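Local coordinates for sulfotransferase (Alicyclobacillus acidocaldarius subsp. acidocaldarius, PDB 3RNL), which probably transfers sulfonate groups to acceptor substrates, as a bacterial member of the sulfotransferase family, and binds magnesium ions in the crystal, at residues Y160-G165 with E277-F282; A169-Y174 with A292-D297. One frame throughout, in Å; residues are numbered along the deposited sequence. Where two conformers were deposited one is given.

Contact 1: residues Y160-G165 with E277-F282; sequences YYRAVG and EELTAF
R162 reaches over the F282 ring and meets L279 with its guanidinium. Its CG sits beside the backbone N (chi1 -73°) and the chain then runs extended to NE, which carries the methylenes along one face of the phenyl: CD lies 3.9 Å from the F282 ring centroid, a CH-pi contact, and NE stands over the ring centre. A cation-pi contact follows, with R162 CZ 4.7 Å from the same centroid, yet the two planes are 86° apart, so the guanidinium stands on edge above the ring rather than stacking flat. One face of that group takes L279 CD2, 3.6 Å from R162 NH2 and offset toward the rim. CG anti to the backbone N (chi1 172°) sends the F282 ring under the R162 chain. At the guanidinium edge, R162 NH2 gives a hydrogen bond of 3.0 Å to a water. With F282 reduced to an alanine, the R162 methylenes would probably lose their aromatic floor and the guanidinium would be freer to turn. The arrangement is a cation-pi contact between the loop before helix 167-178 and helix 273-294, in the alpha-beta-alpha sandwich of this P-loop-related fold.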
# COMPACT_ATOMS: atom_id res chain seq x y z
N TYR A 160 8.64 -9.06 4.53
CA TYR A 160 9.91 -8.37 4.34
C TYR A 160 9.78 -7.06 5.09
O TYR A 160 9.45 -6.01 4.52
CB TYR A 160 10.07 -8.00 2.85
CG TYR A 160 10.01 -9.12 1.82
CD1 TYR A 160 9.99 -10.47 2.18
CD2 TYR A 160 9.97 -8.81 0.46
CE1 TYR A 160 9.92 -11.47 1.20
CE2 TYR A 160 9.91 -9.79 -0.51
CZ TYR A 160 9.88 -11.12 -0.14
OH TYR A 160 9.80 -12.07 -1.15
N TYR A 161 10.29 -7.06 6.31
CA TYR A 161 10.03 -5.97 7.22
C TYR A 161 10.74 -4.73 6.73
O TYR A 161 10.17 -3.64 6.69
CB TYR A 161 10.54 -6.33 8.61
CG TYR A 161 9.79 -7.48 9.21
CD1 TYR A 161 8.43 -7.41 9.42
CD2 TYR A 161 10.46 -8.65 9.58
CE1 TYR A 161 7.73 -8.47 9.97
CE2 TYR A 161 9.77 -9.71 10.13
CZ TYR A 161 8.42 -9.62 10.33
OH TYR A 161 7.74 -10.69 10.88
N ARG A 162 12.01 -4.91 6.39
CA ARG A 162 12.83 -3.80 5.91
C ARG A 162 12.55 -3.44 4.45
O ARG A 162 12.37 -2.27 4.12
CB ARG A 162 14.33 -4.13 6.08
CG ARG A 162 14.84 -4.08 7.52
CD ARG A 162 16.29 -4.62 7.61
NE ARG A 162 17.04 -4.04 8.73
CZ ARG A 162 17.17 -4.60 9.92
NH1 ARG A 162 16.60 -5.77 10.17
NH2 ARG A 162 17.87 -4.00 10.88
N ALA A 163 12.49 -4.44 3.56
CA ALA A 163 12.45 -4.13 2.13
C ALA A 163 11.20 -3.32 1.78
O ALA A 163 11.25 -2.38 0.98
CB ALA A 163 12.52 -5.41 1.30
N VAL A 164 10.08 -3.69 2.38
CA VAL A 164 8.81 -3.04 2.05
C VAL A 164 8.75 -1.60 2.60
O VAL A 164 8.03 -0.75 2.06
CB VAL A 164 7.62 -3.91 2.53
CG1 VAL A 164 6.31 -3.13 2.53
CG2 VAL A 164 7.52 -5.15 1.62
N GLY A 165 9.52 -1.34 3.64
CA GLY A 165 9.56 -0.01 4.24
C GLY A 165 10.56 0.94 3.60
O GLY A 165 10.61 2.12 4.01
N GLU A 277 15.48 1.88 18.12
CA GLU A 277 16.58 2.79 17.81
C GLU A 277 17.31 2.32 16.55
O GLU A 277 17.57 3.11 15.65
CB GLU A 277 17.57 2.88 18.97
CG GLU A 277 16.97 3.42 20.26
CD GLU A 277 16.69 4.91 20.20
OE1 GLU A 277 17.04 5.55 19.18
OE2 GLU A 277 16.14 5.45 21.18
N GLU A 278 17.63 1.03 16.49
CA GLU A 278 18.39 0.50 15.36
C GLU A 278 17.63 0.57 14.05
O GLU A 278 18.21 0.89 13.01
CB GLU A 278 18.83 -0.94 15.63
CG GLU A 278 20.04 -1.37 14.81
CD GLU A 278 20.64 -2.67 15.33
OE1 GLU A 278 19.87 -3.50 15.87
OE2 GLU A 278 21.87 -2.85 15.22
N LEU A 279 16.33 0.27 14.08
CA LEU A 279 15.52 0.33 12.86
C LEU A 279 15.33 1.76 12.41
O LEU A 279 15.36 2.05 11.21
CB LEU A 279 14.17 -0.36 13.04
CG LEU A 279 14.21 -1.89 13.07
CD1 LEU A 279 12.82 -2.46 13.36
CD2 LEU A 279 14.75 -2.45 11.75
N THR A 280 15.17 2.68 13.36
CA THR A 280 15.06 4.10 12.98
C THR A 280 16.31 4.53 12.21
O THR A 280 16.23 5.18 11.16
CB THR A 280 14.79 5.01 14.20
OG1 THR A 280 13.57 4.60 14.83
CG2 THR A 280 14.66 6.46 13.77
N ALA A 281 17.48 4.14 12.71
CA ALA A 281 18.72 4.49 12.03
C ALA A 281 18.82 3.80 10.67
O ALA A 281 19.33 4.38 9.70
CB ALA A 281 19.93 4.12 12.91
N PHE A 282 18.34 2.56 10.59
CA PHE A 282 18.40 1.82 9.34
C PHE A 282 17.65 2.54 8.21
O PHE A 282 18.16 2.65 7.09
CB PHE A 282 17.80 0.41 9.49
CG PHE A 282 17.65 -0.31 8.18
CD1 PHE A 282 18.75 -0.92 7.58
CD2 PHE A 282 16.43 -0.34 7.52
CE1 PHE A 282 18.62 -1.57 6.36
CE2 PHE A 282 16.28 -0.98 6.30
CZ PHE A 282 17.39 -1.60 5.72
O HOH W 1 18.23 -4.40 13.82

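Contact 2: residues A169-Y174 with A292-D297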
# COMPACT_ATOMS: atom_id res chain seq x y z
N ALA A 169 12.58 4.72 -3.19
CA ALA A 169 12.67 4.29 -4.59
C ALA A 169 11.32 3.85 -5.15
O ALA A 169 11.06 3.98 -6.35
CB ALA A 169 13.70 3.16 -4.74
N GLN A 170 10.47 3.29 -4.29
CA GLN A 170 9.16 2.81 -4.71
C GLN A 170 8.28 3.99 -5.11
O GLN A 170 7.60 3.96 -6.13
CB GLN A 170 8.48 2.04 -3.57
CG GLN A 170 9.33 0.86 -3.07
CD GLN A 170 8.71 0.18 -1.85
OE1 GLN A 170 7.51 -0.03 -1.81
NE2 GLN A 170 9.53 -0.17 -0.87
N VAL A 171 8.28 5.01 -4.27
CA VAL A 171 7.50 6.21 -4.57
C VAL A 171 8.07 6.94 -5.80
O VAL A 171 7.31 7.40 -6.68
CB VAL A 171 7.47 7.14 -3.35
CG1 VAL A 171 6.81 8.48 -3.70
CG2 VAL A 171 6.73 6.45 -2.18
N LYS A 172 9.40 7.01 -5.89
CA LYS A 172 10.01 7.66 -7.06
C LYS A 172 9.53 7.02 -8.36
O LYS A 172 9.26 7.71 -9.34
CB LYS A 172 11.53 7.61 -7.00
CG LYS A 172 12.18 8.29 -8.23
CD LYS A 172 13.70 8.28 -8.14
CE LYS A 172 14.33 9.10 -9.28
NZ LYS A 172 14.29 8.39 -10.61
N ARG A 173 9.43 5.70 -8.38
CA ARG A 173 8.99 5.02 -9.61
C ARG A 173 7.59 5.49 -10.02
O ARG A 173 7.34 5.74 -11.20
CB ARG A 173 9.04 3.49 -9.43
CG ARG A 173 8.66 2.67 -10.67
CD ARG A 173 9.58 2.90 -11.88
NE ARG A 173 11.02 2.87 -11.58
CZ ARG A 173 11.75 1.76 -11.51
NH1 ARG A 173 13.06 1.85 -11.25
NH2 ARG A 173 11.18 0.57 -11.67
N TYR A 174 6.68 5.63 -9.06
CA TYR A 174 5.34 6.14 -9.39
C TYR A 174 5.36 7.60 -9.82
O TYR A 174 4.65 7.99 -10.77
CB TYR A 174 4.35 5.95 -8.24
CG TYR A 174 3.76 4.55 -8.26
CD1 TYR A 174 2.57 4.29 -8.95
CD2 TYR A 174 4.43 3.49 -7.66
CE1 TYR A 174 2.03 3.00 -8.99
CE2 TYR A 174 3.89 2.19 -7.69
CZ TYR A 174 2.71 1.96 -8.37
OH TYR A 174 2.19 0.67 -8.42
N ALA A 292 12.73 14.68 0.32
CA ALA A 292 13.01 15.50 -0.86
C ALA A 292 12.10 15.12 -2.04
O ALA A 292 11.73 15.98 -2.85
CB ALA A 292 14.47 15.36 -1.26
N LEU A 293 11.75 13.84 -2.14
CA LEU A 293 10.89 13.37 -3.23
C LEU A 293 9.47 13.90 -3.09
O LEU A 293 8.89 14.39 -4.06
CB LEU A 293 10.84 11.84 -3.29
CG LEU A 293 12.00 11.12 -3.97
CD1 LEU A 293 11.91 9.62 -3.75
CD2 LEU A 293 12.04 11.44 -5.47
N ILE A 294 8.90 13.79 -1.89
CA ILE A 294 7.50 14.16 -1.66
C ILE A 294 7.30 15.58 -1.13
O ILE A 294 6.17 15.97 -0.83
CB ILE A 294 6.76 13.14 -0.76
CG1 ILE A 294 7.29 13.18 0.68
CG2 ILE A 294 6.91 11.72 -1.34
CD1 ILE A 294 6.47 12.31 1.65
N HIS A 295 8.39 16.33 -1.00
CA HIS A 295 8.32 17.73 -0.62
C HIS A 295 7.71 17.98 0.74
O HIS A 295 7.00 18.96 0.92
CB HIS A 295 7.50 18.53 -1.64
CG HIS A 295 8.04 18.46 -3.03
ND1 HIS A 295 7.36 18.98 -4.11
CD2 HIS A 295 9.20 17.97 -3.51
CE1 HIS A 295 8.07 18.79 -5.21
NE2 HIS A 295 9.20 18.18 -4.87
N ARG A 296 8.00 17.12 1.70
CA ARG A 296 7.56 17.41 3.05
C ARG A 296 8.50 16.79 4.07
O ARG A 296 9.21 15.84 3.77
CB ARG A 296 6.12 16.96 3.27
CG ARG A 296 5.91 15.47 3.19
CD ARG A 296 4.42 15.15 3.23
NE ARG A 296 3.78 15.68 4.43
CZ ARG A 296 2.48 15.55 4.71
NH1 ARG A 296 1.68 14.90 3.87
NH2 ARG A 296 1.99 16.07 5.83
N ASP A 297 8.49 17.35 5.27
CA ASP A 297 9.37 16.91 6.34
C ASP A 297 8.76 15.75 7.13
O ASP A 297 7.56 15.71 7.39
CB ASP A 297 9.69 18.08 7.26
CG ASP A 297 10.27 17.63 8.58
OD1 ASP A 297 11.51 17.58 8.68
OD2 ASP A 297 9.49 17.34 9.51
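L293 and K172 meet side on: the leucine methyls press against the first carbons of the lysine, and the two side chains cross at about a right angle. L293 was modelled in two conformations; in one of them the closest approach is L293 CD1 to K172 CB, 3.8 Å, while L293 CD2 reaches both K172 CB and K172 CG at 4.2 Å. In that conformation L293 points its CB toward helix 167-178 and holds CG beside its backbone N (chi1 -80°), which spreads both methyls over the base of the lysine. K172 shares only this aliphatic base with the leucine. Its chain runs straight through CD and CE and bends at the last torsion (chi4 -75°), and the ammonium leaves the contact to form a salt bridge with D176, a residue that binds magnesium in a structure of this protein, although no ion is bound there in this chain. The lysine could therefore temper the charge of that carboxylate.

Here the C-terminal end of helix 273-294 packs against helix 167-178, which leads into strand 183-187, an outermost strand of the parallel sheet in an alpha-beta-alpha sandwich. H295 leaves the helical conformation with positive phi, turning the chain away just beyond the contact.

Deeper in, V171 directs its CB at the other segment, and its CG1 meets I294 CG2 at 4.0 Å, again with the side chains crossing nearly at right angles. In I294, CG2 is the branch that touches. The isoleucine also rests on V185 of strand 183-187, so the apolar packing extends from helix to helix to sheet. The carbonyl oxygen of L293 accepts a hydrogen bond from R180, two residues beyond the end of helix 167-178.

Overall arrangement
Contacts 1 and 2 both use helix 273-294, at its earlier part and its C-terminal end respectively, and their centres lie about 17 Å apart. Along the chain the segments alternate: 160-165, 169-174, 277-282, 292-297. The two earlier segments are a loop and the helix after it, and the two later ones lie on or just past one long helix, so a nearly continuous stretch of chain is held at two points by that helix. The two contacts also touch directly, as Q170 NE2 makes a weak hydrogen bond to V164 O. Together they join the C-terminal helix to the 95-212 family region, contact 2 lying near the sheet edge at strand 183-187.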